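PDB 4I3F: serine hydrolase CCSP0084 from Cycloclasticus sp. P1, which probably hydrolyses esters and the carbon-carbon bond of meta-cleavage products formed during the breakdown of aromatic hydrocarbons, as a serine hydrolase of the alpha/beta hydrolase family. Local coordinates for residues Met22-Ile27 and Phe35-Gly40; Phe142-Leu147 and Leu295-Met300; Met243-Ala248 and Pro267-His272. All blocks are in the same frame, centred on the assembly; numbering follows the deposited sequence.

All three contacts involve one mixed eight-stranded sheet. Interaction 1 pairs antiparallel strands at one margin, and interaction 3 pairs parallel strands at the other, their centres about 28 Å apart. Both rest on backbone hydrogen bonds, but interaction 1 adds polar side chains and a water on a partly exposed border, whereas the side chains joined across interaction 3 are largely apolar. Interaction 2 is the buried one: strand 142-148 meets helix 286-298 through aromatic and aliphatic packing, with no direct hydrogen bond between its segments. Interactions 2 and 3 touch, since strands 142-148 and 243-248 are neighbours and F296 packs on L244; interaction 1 touches neither.

Interaction 1 (Met22-Ile27 and Phe35-Gly40)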
# COMPACT_ATOMS: atom_id res chain seq x y z
N MET A 22 11.79 -12.79 11.56
CA MET A 22 10.57 -11.98 11.52
C MET A 22 9.55 -12.47 12.53
O MET A 22 9.35 -13.67 12.69
CB MET A 22 9.95 -11.98 10.12
CG MET A 22 8.90 -10.90 9.93
SD MET A 22 7.85 -11.13 8.49
CE MET A 22 6.68 -12.31 9.16
N GLN A 23 8.91 -11.53 13.21
CA GLN A 23 7.93 -11.84 14.23
C GLN A 23 6.54 -11.45 13.74
O GLN A 23 6.39 -10.50 12.98
CB GLN A 23 8.24 -11.08 15.51
CG GLN A 23 9.72 -11.10 15.90
CD GLN A 23 10.08 -9.99 16.88
OE1 GLN A 23 9.21 -9.44 17.56
NE2 GLN A 23 11.36 -9.65 16.94
N THR A 24 5.54 -12.20 14.16
CA THR A 24 4.16 -11.82 13.92
C THR A 24 3.44 -11.71 15.26
O THR A 24 3.82 -12.35 16.24
CB THR A 24 3.43 -12.84 13.04
OG1 THR A 24 3.41 -14.11 13.70
CG2 THR A 24 4.13 -12.97 11.69
N SER A 25 2.42 -10.87 15.29
CA SER A 25 1.60 -10.73 16.48
C SER A 25 0.22 -10.26 16.06
O SER A 25 0.03 -9.79 14.94
CB SER A 25 2.22 -9.74 17.46
OG SER A 25 2.45 -8.47 16.85
N ASN A 26 -0.75 -10.41 16.96
CA ASN A 26 -2.06 -9.82 16.79
C ASN A 26 -2.19 -8.77 17.87
O ASN A 26 -2.05 -9.07 19.06
CB ASN A 26 -3.15 -10.88 16.91
CG ASN A 26 -3.07 -11.93 15.82
OD1 ASN A 26 -3.46 -11.68 14.68
ND2 ASN A 26 -2.55 -13.11 16.16
N ILE A 27 -2.44 -7.54 17.46
CA ILE A 27 -2.41 -6.43 18.39
C ILE A 27 -3.70 -5.63 18.30
O ILE A 27 -4.19 -5.33 17.21
CB ILE A 27 -1.15 -5.56 18.15
CG1 ILE A 27 -1.05 -4.43 19.17
CG2 ILE A 27 -1.10 -5.04 16.73
CD1 ILE A 27 0.35 -3.88 19.30
N PHE A 35 -3.30 -7.81 12.47
CA PHE A 35 -2.22 -8.77 12.31
C PHE A 35 -0.98 -8.00 11.87
O PHE A 35 -1.03 -7.23 10.91
CB PHE A 35 -2.59 -9.83 11.27
CG PHE A 35 -1.51 -10.86 11.06
CD1 PHE A 35 -1.31 -11.87 11.99
CD2 PHE A 35 -0.68 -10.79 9.95
CE1 PHE A 35 -0.32 -12.82 11.82
CE2 PHE A 35 0.31 -11.73 9.76
CZ PHE A 35 0.50 -12.75 10.70
N LEU A 36 0.12 -8.20 12.59
CA LEU A 36 1.31 -7.39 12.38
C LEU A 36 2.54 -8.23 12.08
O LEU A 36 2.84 -9.18 12.80
CB LEU A 36 1.56 -6.54 13.62
CG LEU A 36 2.81 -5.65 13.58
CD1 LEU A 36 2.64 -4.54 12.56
CD2 LEU A 36 3.11 -5.09 14.96
N ASN A 37 3.25 -7.88 11.01
CA ASN A 37 4.59 -8.42 10.79
C ASN A 37 5.64 -7.40 11.22
O ASN A 37 5.50 -6.21 10.94
CB ASN A 37 4.78 -8.73 9.31
CG ASN A 37 3.76 -9.71 8.77
OD1 ASN A 37 3.92 -10.92 8.92
ND2 ASN A 37 2.72 -9.20 8.12
N GLU A 38 6.69 -7.86 11.91
CA GLU A 38 7.77 -6.99 12.34
C GLU A 38 9.14 -7.59 12.05
O GLU A 38 9.33 -8.81 12.12
CB GLU A 38 7.69 -6.74 13.85
CG GLU A 38 6.79 -5.61 14.27
CD GLU A 38 6.84 -5.39 15.76
OE1 GLU A 38 6.22 -6.20 16.49
OE2 GLU A 38 7.49 -4.43 16.21
N ALA A 39 10.11 -6.74 11.76
CA ALA A 39 11.50 -7.19 11.69
C ALA A 39 12.40 -6.05 12.14
O ALA A 39 11.96 -4.90 12.17
CB ALA A 39 11.85 -7.63 10.28
N GLY A 40 13.64 -6.37 12.49
CA GLY A 40 14.59 -5.36 12.94
C GLY A 40 14.10 -4.67 14.20
O GLY A 40 14.29 -3.46 14.37
O HOH W 1 4.78 -8.51 15.63
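M22 opens the contact by reaching across to N37 and E38. Its CG lies 3.1 Å from E38 O, and the bend at chi3 (81°) carries CE to 3.1 Å from N37 OD1. The thioether thus crosses the N37 amide, whose ND2 is bonded to A78 O on the neighbouring strand. An alanine in place of M22 would probably open a gap beside the N37 amide, leaving OD1 with the T24 methyl but without CE. Q23 and E38 form a hydrogen-bonded pair: Q23 N gives to E38 O, and E38 N returns a bond to Q23 O. T24 faces N37 in a non-hydrogen-bonded pair, but its CA sends a C-H toward L36 O at 3.2 Å. Its CG2 lies beside N37, 3.5 Å from OD1, and meets F35 CZ at 3.8 Å. S25 and L36 repeat the reciprocal backbone bonds, the one from L36 N to S25 O being the shorter at 2.8 Å. With chi1 of 56° placing S25 OG between its backbone N and carbonyl carbon, the hydroxyl meets a water at 2.6 Å, and that water donates to E38 OE1. The E38 carboxylate is further held by a salt bridge to K114 and a hydrogen bond to H75, which would favour its charged form. N26 brings OD1 to the edge of the F35 ring, in its plane and 3.4 Å from CD1; the amide and ring planes stand 49° apart. I27 CG2 adds a loose apolar touch on L36 CB. Together strands 23-29 and 32-39 form a beta hairpin, the antiparallel start of the central sheet of the alpha/beta hydrolase fold, with strand 23-29 at its margin.

Interaction 2 (Phe142-Leu147 and Leu295-Met300); sequences FKKAVL and LFFDGM
Apolar and aromatic packing carries most of this contact, with K144 and V146 of the strand pressed against F296 and F297. V146 CG2 touches both rings, 3.6 Å from F296 CD2 and 3.6 Å from F297 CZ. The K144 chain is shared differently: CB lies in the plane of the F297 ring at its edge, 3.7 Å from CE1, whereas CE rides over one face of F296, 4.2 Å from the ring centroid in a CH-pi contact. Chi1 of F296, 177°, sends CG opposite the backbone N, and the ring reaches A145 O, which is 3.6 Å from CE2.

The polar part is indirect. K144 NZ donates to a water 2.8 Å away, and the water passes a hydrogen bond to F297 O. The ammonium is also held by a salt bridge to D302, while its distance from the F296 ring allows at most a weak cation-pi attraction. Beyond F297, H120 stacks on its ring.

At G299 the helix ends in a Schellman motif, M300 N bonding to L295 O. This is the helix-on-sheet packing of an alpha/beta hydrolase, the last helix, 286-298, packing against strand 142-148.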
# COMPACT_ATOMS: atom_id res chain seq x y z
N PHE A 142 4.91 11.35 11.72
CA PHE A 142 5.65 10.82 10.56
C PHE A 142 6.87 11.64 10.20
O PHE A 142 6.90 12.86 10.39
CB PHE A 142 4.71 10.64 9.36
CG PHE A 142 3.57 9.72 9.65
CD1 PHE A 142 2.33 10.22 10.08
CD2 PHE A 142 3.75 8.35 9.60
CE1 PHE A 142 1.30 9.36 10.41
CE2 PHE A 142 2.72 7.49 9.92
CZ PHE A 142 1.49 8.00 10.33
N LYS A 143 7.88 10.94 9.70
CA LYS A 143 9.17 11.53 9.35
C LYS A 143 9.24 11.63 7.83
O LYS A 143 8.69 12.56 7.25
CB LYS A 143 10.32 10.69 9.94
CG LYS A 143 10.47 10.81 11.47
CD LYS A 143 11.04 9.54 12.10
CE LYS A 143 12.50 9.29 11.70
NZ LYS A 143 13.40 10.36 12.21
N LYS A 144 9.90 10.67 7.19
CA LYS A 144 9.92 10.64 5.72
C LYS A 144 8.91 9.66 5.17
O LYS A 144 8.58 8.66 5.82
CB LYS A 144 11.30 10.25 5.20
CG LYS A 144 12.38 11.30 5.35
CD LYS A 144 13.68 10.73 4.80
CE LYS A 144 14.52 11.77 4.09
NZ LYS A 144 15.41 12.53 5.02
N ALA A 145 8.46 9.92 3.94
CA ALA A 145 7.48 9.07 3.27
C ALA A 145 7.93 8.63 1.89
O ALA A 145 8.48 9.43 1.12
CB ALA A 145 6.13 9.78 3.18
N VAL A 146 7.70 7.36 1.57
CA VAL A 146 7.87 6.85 0.22
C VAL A 146 6.53 6.35 -0.28
O VAL A 146 5.88 5.53 0.38
CB VAL A 146 8.88 5.69 0.18
CG1 VAL A 146 8.87 5.02 -1.21
CG2 VAL A 146 10.28 6.20 0.50
N LEU A 147 6.09 6.85 -1.43
CA LEU A 147 4.88 6.34 -2.07
C LEU A 147 5.28 5.48 -3.27
O LEU A 147 6.33 5.72 -3.90
CB LEU A 147 3.97 7.48 -2.52
CG LEU A 147 3.60 8.52 -1.46
CD1 LEU A 147 2.66 9.59 -2.04
CD2 LEU A 147 2.99 7.85 -0.22
N LEU A 295 18.11 4.02 0.74
CA LEU A 295 19.01 5.16 0.63
C LEU A 295 18.26 6.47 0.84
O LEU A 295 18.84 7.43 1.34
CB LEU A 295 19.73 5.15 -0.73
CG LEU A 295 20.63 3.94 -0.97
CD1 LEU A 295 21.01 3.85 -2.44
CD2 LEU A 295 21.88 3.99 -0.09
N PHE A 296 16.99 6.52 0.45
CA PHE A 296 16.20 7.72 0.71
C PHE A 296 16.04 7.93 2.22
O PHE A 296 16.29 9.01 2.74
CB PHE A 296 14.84 7.65 0.01
CG PHE A 296 13.95 8.83 0.30
CD1 PHE A 296 14.26 10.09 -0.20
CD2 PHE A 296 12.83 8.69 1.10
CE1 PHE A 296 13.45 11.19 0.08
CE2 PHE A 296 12.02 9.78 1.39
CZ PHE A 296 12.32 11.03 0.89
N PHE A 297 15.63 6.88 2.94
CA PHE A 297 15.49 6.99 4.39
C PHE A 297 16.84 7.23 5.06
O PHE A 297 16.91 7.88 6.11
CB PHE A 297 14.79 5.74 4.97
CG PHE A 297 13.32 5.64 4.63
CD1 PHE A 297 12.50 6.76 4.65
CD2 PHE A 297 12.76 4.41 4.29
CE1 PHE A 297 11.14 6.65 4.33
CE2 PHE A 297 11.41 4.30 3.98
CZ PHE A 297 10.60 5.42 4.00
N ASP A 298 17.92 6.73 4.45
CA ASP A 298 19.26 6.93 4.99
C ASP A 298 19.69 8.38 4.90
O ASP A 298 20.57 8.82 5.64
CB ASP A 298 20.29 6.07 4.24
CG ASP A 298 20.24 4.59 4.61
OD1 ASP A 298 19.52 4.20 5.56
OD2 ASP A 298 20.96 3.80 3.95
N GLY A 299 19.10 9.14 3.97
CA GLY A 299 19.45 10.54 3.80
C GLY A 299 20.34 10.80 2.60
O GLY A 299 20.87 11.90 2.45
N MET A 300 20.52 9.79 1.75
CA MET A 300 21.43 9.95 0.62
C MET A 300 20.95 10.99 -0.38
O MET A 300 21.75 11.56 -1.13
CB MET A 300 21.65 8.62 -0.09
CG MET A 300 22.29 7.52 0.75
SD MET A 300 24.00 7.86 1.21
CE MET A 300 24.55 8.88 -0.16
O HOH W 2 16.87 10.67 6.47

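Interaction 3 (Met243-Ala248 and Pro267-His272); sequences MLVTHA and PNAQLH
Strands 243-248 and 269-272 run parallel with a 26° angle between their directions, pairing M243 with A269 through T246 with H272. Five backbone hydrogen bonds lace them together. V245 bonds through both its N-H and its carbonyl: the N-H points almost straight (179°) at Q270 O, and V245 O receives H272 N at 2.8 Å. At the start of the ladder M243 N bonds to N268 O.

On one face M243, V245, A269 and L271 come together. A269 CB fits against M243 CB and SD, each 4.0 Å away. L271 CD1 folds over V245 O at 3.4 Å and also meets V245 CG1 at 4.2 Å. Helix 257-265 covers this face, touching V245 and L271.

L244, Q270, T246 and H272 occupy the other face. With CG set opposite the backbone N (chi1 176°), L244 extends CD1 across to Q270 CB, 4.1 Å away, and helix 286-298 packs on L244, T246 and H272. T246 OG1 turns instead to L147 O on the adjoining strand. Strand 243-248, helix 257-265 and strand 269-274 make a beta-alpha-beta crossover, which completes the far margin of the alpha/beta hydrolase sheet.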
# COMPACT_ATOMS: atom_id res chain seq x y z
N MET A 243 9.60 13.58 1.00
CA MET A 243 8.89 12.48 0.37
C MET A 243 9.57 12.01 -0.91
O MET A 243 10.20 12.81 -1.61
CB MET A 243 7.45 12.92 0.05
CG MET A 243 6.55 11.84 -0.54
SD MET A 243 4.94 12.52 -0.97
CE MET A 243 4.21 12.78 0.65
N LEU A 244 9.46 10.72 -1.18
CA LEU A 244 9.85 10.16 -2.47
C LEU A 244 8.64 9.45 -3.07
O LEU A 244 8.11 8.50 -2.47
CB LEU A 244 11.01 9.17 -2.31
CG LEU A 244 11.43 8.44 -3.59
CD1 LEU A 244 11.89 9.41 -4.67
CD2 LEU A 244 12.52 7.42 -3.28
N VAL A 245 8.19 9.92 -4.23
CA VAL A 245 7.10 9.26 -4.94
C VAL A 245 7.72 8.40 -6.03
O VAL A 245 8.43 8.91 -6.90
CB VAL A 245 6.16 10.29 -5.58
CG1 VAL A 245 5.05 9.59 -6.38
CG2 VAL A 245 5.57 11.21 -4.50
N THR A 246 7.47 7.09 -5.97
CA THR A 246 7.96 6.18 -7.01
C THR A 246 6.78 5.68 -7.81
O THR A 246 5.68 5.54 -7.29
CB THR A 246 8.75 5.00 -6.43
OG1 THR A 246 7.89 4.15 -5.65
CG2 THR A 246 9.89 5.51 -5.55
N HIS A 247 7.00 5.43 -9.10
CA HIS A 247 5.91 4.98 -9.95
C HIS A 247 6.45 4.20 -11.12
O HIS A 247 7.54 4.48 -11.63
CB HIS A 247 5.13 6.19 -10.48
CG HIS A 247 3.67 5.92 -10.69
ND1 HIS A 247 2.70 6.37 -9.81
CD2 HIS A 247 3.01 5.27 -11.67
CE1 HIS A 247 1.51 5.99 -10.24
NE2 HIS A 247 1.67 5.32 -11.37
N ALA A 248 5.68 3.22 -11.57
CA ALA A 248 6.05 2.46 -12.76
C ALA A 248 5.54 3.18 -13.99
O ALA A 248 4.37 3.55 -14.06
CB ALA A 248 5.45 1.09 -12.70
N PRO A 267 5.16 19.94 -1.56
CA PRO A 267 6.37 20.76 -1.67
C PRO A 267 7.69 19.99 -1.62
O PRO A 267 8.57 20.28 -2.43
CB PRO A 267 6.27 21.73 -0.47
CG PRO A 267 5.22 21.17 0.41
CD PRO A 267 4.28 20.41 -0.48
N ASN A 268 7.85 19.05 -0.69
CA ASN A 268 9.15 18.40 -0.52
C ASN A 268 9.22 16.99 -1.07
O ASN A 268 9.93 16.14 -0.55
CB ASN A 268 9.54 18.42 0.97
CG ASN A 268 9.70 19.83 1.48
OD1 ASN A 268 10.45 20.62 0.91
ND2 ASN A 268 8.98 20.17 2.55
N ALA A 269 8.50 16.76 -2.17
CA ALA A 269 8.45 15.46 -2.80
C ALA A 269 9.36 15.36 -4.02
O ALA A 269 9.24 16.15 -4.97
CB ALA A 269 7.02 15.16 -3.20
N GLN A 270 10.27 14.38 -4.01
CA GLN A 270 11.02 14.01 -5.21
C GLN A 270 10.27 12.92 -5.94
O GLN A 270 9.39 12.28 -5.35
CB GLN A 270 12.39 13.44 -4.82
CG GLN A 270 13.38 14.41 -4.22
CD GLN A 270 14.58 13.67 -3.63
OE1 GLN A 270 15.20 12.84 -4.30
NE2 GLN A 270 14.88 13.95 -2.37
N LEU A 271 10.63 12.69 -7.20
CA LEU A 271 9.96 11.67 -8.02
C LEU A 271 10.98 10.69 -8.59
O LEU A 271 12.04 11.10 -9.01
CB LEU A 271 9.26 12.36 -9.19
CG LEU A 271 8.59 11.44 -10.22
CD1 LEU A 271 7.41 10.71 -9.63
CD2 LEU A 271 8.17 12.26 -11.45
N HIS A 272 10.63 9.41 -8.63
CA HIS A 272 11.42 8.46 -9.41
C HIS A 272 10.50 7.55 -10.21
O HIS A 272 9.58 6.95 -9.64
CB HIS A 272 12.33 7.61 -8.52
CG HIS A 272 13.47 6.98 -9.26
ND1 HIS A 272 14.72 7.57 -9.34
CD2 HIS A 272 13.55 5.83 -9.98
CE1 HIS A 272 15.52 6.81 -10.07
NE2 HIS A 272 14.84 5.75 -10.46